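Local coordinates for protein phospholipase A1 (Salmonella typhi, PDB 7EZZ) that probably hydrolyses acyl ester bonds of phospholipids in the outer membrane as a calcium-binding beta-barrel enzyme that can dimerise, at residues B[180-185]-B[203-208]. Numbering follows the deposited sequence.
Sequences MGYYQL and NWNTGY
Y182 reaches across to N203 and N205 with the outer part of its phenol ring, while G181 lies against the root of the N203 side chain, G181 CA being 4.1 Å from N203 CB. Y182 CE2 lies 4.2 Å from N203 OD1, obliquely to the ring. N205 instead sets its amide nitrogen at the ring's edge, near the plane, with N205 ND2 4.1 Å from Y182 OH; the two side chains cross at about a right angle, ring and amide planes 63° apart. No hydrogen bond joins the two segments.

The amide oxygen of N203 is occupied within its own turn. With CG anti to the backbone N (chi1 -171°), it accepts from N205 N at 3.1 Å, the donor lying above the carbonyl plane, which makes an Asx turn; N205 ND2 adds a weak bond to the same N203 OD1. The backbone of N203 closes the hairpin between strands 194-203 and 208-218: its O takes the amides of T206 and G207, its N binds Y208 O, and G207 and Y208 face it as a G1 bulge. T206 OG1 accepts from Y208 N in an ST turn.

Helix 177-180 ties this turn to the neighbouring segment, since K178 O bonds T206 OG1 and T177 O weakly holds N203 ND2. G181, the first residue past that helix, has positive phi and leads toward strand 183-191. The contact thus joins two connections at one end of the barrel loosely, without hydrogen bonds: G181 on N203 is its nonpolar part, and the Y182 ring sits beside two asparagine amides, of which N203 OD1 is already engaged by its own turn.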
loop_
_atom_site.group_PDB
_atom_site.type_symbol
_atom_site.label_atom_id
_atom_site.label_comp_id
_atom_site.label_asym_id
_atom_site.label_seq_id
_atom_site.Cartn_x
_atom_site.Cartn_y
_atom_site.Cartn_z
ATOM N N MET B 180 -24.860 -3.444 1.580
ATOM C CA MET B 180 -24.090 -2.189 1.403
ATOM C C MET B 180 -24.980 -0.995 1.061
ATOM O O MET B 180 -24.700 0.085 1.542
ATOM C CB MET B 180 -23.024 -2.313 0.315
ATOM C CG MET B 180 -22.175 -3.529 0.432
ATOM S SD MET B 180 -21.072 -3.494 1.820
ATOM C CE MET B 180 -20.075 -4.931 1.451
ATOM N N GLY B 181 -25.974 -1.162 0.206
ATOM C CA GLY B 181 -26.773 0.014 -0.154
ATOM C C GLY B 181 -26.255 0.656 -1.419
ATOM O O GLY B 181 -25.556 -0.012 -2.159
ATOM N N TYR B 182 -26.589 1.923 -1.632
ATOM C CA TYR B 182 -26.205 2.652 -2.859
ATOM C C TYR B 182 -25.440 3.919 -2.511
ATOM O O TYR B 182 -25.186 4.718 -3.377
ATOM C CB TYR B 182 -27.456 3.039 -3.639
ATOM C CG TYR B 182 -28.491 1.958 -3.661
ATOM C CD1 TYR B 182 -28.454 0.953 -4.604
ATOM C CD2 TYR B 182 -29.474 1.911 -2.701
ATOM C CE1 TYR B 182 -29.381 -0.068 -4.603
ATOM C CE2 TYR B 182 -30.407 0.894 -2.682
ATOM C CZ TYR B 182 -30.362 -0.092 -3.640
ATOM O OH TYR B 182 -31.308 -1.063 -3.619
ATOM N N TYR B 183 -25.120 4.103 -1.248
ATOM C CA TYR B 183 -24.376 5.321 -0.885
ATOM C C TYR B 183 -23.584 5.064 0.381
ATOM O O TYR B 183 -23.796 4.087 1.062
ATOM C CB TYR B 183 -25.278 6.544 -0.735
ATOM C CG TYR B 183 -26.272 6.455 0.383
ATOM C CD2 TYR B 183 -26.309 7.397 1.391
ATOM C CE1 TYR B 183 -28.075 5.294 1.466
ATOM C CE2 TYR B 183 -27.218 7.303 2.425
ATOM C CZ TYR B 183 -28.104 6.246 2.461
ATOM O OH TYR B 183 -29.017 6.115 3.459
ATOM N N GLN B 184 -22.642 5.955 0.613
ATOM C CA GLN B 184 -21.782 5.935 1.800
ATOM C C GLN B 184 -21.819 7.351 2.347
ATOM O O GLN B 184 -21.820 8.275 1.585
ATOM C CB GLN B 184 -20.365 5.525 1.413
ATOM C CG GLN B 184 -19.494 5.110 2.585
ATOM C CD GLN B 184 -18.024 5.280 2.310
ATOM O OE1 GLN B 184 -17.258 4.334 2.346
ATOM N NE2 GLN B 184 -17.619 6.501 2.034
ATOM N N LEU B 185 -21.982 7.457 3.646
ATOM C CA LEU B 185 -21.948 8.741 4.320
ATOM C C LEU B 185 -20.694 8.831 5.186
ATOM O O LEU B 185 -20.290 7.867 5.828
ATOM C CB LEU B 185 -23.223 8.890 5.152
ATOM C CG LEU B 185 -23.504 10.250 5.802
ATOM C CD1 LEU B 185 -23.387 11.390 4.819
ATOM C CD2 LEU B 185 -24.897 10.252 6.407
ATOM N N ASN B 203 -28.949 0.294 4.036
ATOM C CA ASN B 203 -30.008 0.018 3.079
ATOM C C ASN B 203 -31.347 0.024 3.820
ATOM O O ASN B 203 -31.610 -0.864 4.638
ATOM C CB ASN B 203 -29.745 -1.279 2.312
ATOM C CG ASN B 203 -30.707 -1.495 1.160
ATOM O OD1 ASN B 203 -31.673 -0.760 1.004
ATOM N ND2 ASN B 203 -30.416 -2.449 0.291
ATOM N N TRP B 204 -32.155 1.064 3.546
ATOM C CA TRP B 204 -33.465 1.313 4.128
ATOM C C TRP B 204 -34.446 0.192 3.778
ATOM O O TRP B 204 -35.352 -0.113 4.548
ATOM C CB TRP B 204 -33.999 2.669 3.640
ATOM N N ASN B 205 -34.261 -0.414 2.602
ATOM C CA ASN B 205 -35.190 -1.402 2.095
ATOM C C ASN B 205 -34.930 -2.776 2.700
ATOM O O ASN B 205 -35.781 -3.650 2.540
ATOM C CB ASN B 205 -35.140 -1.540 0.574
ATOM C CG ASN B 205 -35.171 -0.220 -0.161
ATOM O OD1 ASN B 205 -36.154 0.516 -0.119
ATOM N ND2 ASN B 205 -34.078 0.084 -0.830
ATOM N N THR B 206 -33.767 -2.981 3.340
ATOM C CA THR B 206 -33.422 -4.304 3.848
ATOM C C THR B 206 -33.114 -4.268 5.342
ATOM O O THR B 206 -33.108 -5.313 6.002
ATOM C CB THR B 206 -32.231 -4.937 3.119
ATOM O OG1 THR B 206 -31.070 -4.153 3.410
ATOM C CG2 THR B 206 -32.463 -5.066 1.630
ATOM N N GLY B 207 -32.831 -3.064 5.858
ATOM C CA GLY B 207 -32.439 -2.897 7.253
ATOM C C GLY B 207 -30.988 -3.297 7.528
ATOM O O GLY B 207 -30.593 -3.427 8.687
ATOM N N TYR B 208 -30.191 -3.490 6.468
ATOM C CA TYR B 208 -28.787 -3.848 6.645
ATOM C C TYR B 208 -27.887 -2.618 6.493
ATOM O O TYR B 208 -28.134 -1.711 5.693
ATOM C CB TYR B 208 -28.374 -4.982 5.707
ATOM C CG TYR B 208 -28.977 -6.332 5.999
ATOM C CD1 TYR B 208 -28.424 -7.190 6.953
ATOM C CD2 TYR B 208 -30.094 -6.778 5.308
ATOM C CE1 TYR B 208 -28.950 -8.456 7.206
ATOM C CE2 TYR B 208 -30.646 -8.028 5.554
ATOM C CZ TYR B 208 -30.068 -8.876 6.487
ATOM O OH TYR B 208 -30.636 -10.101 6.679
#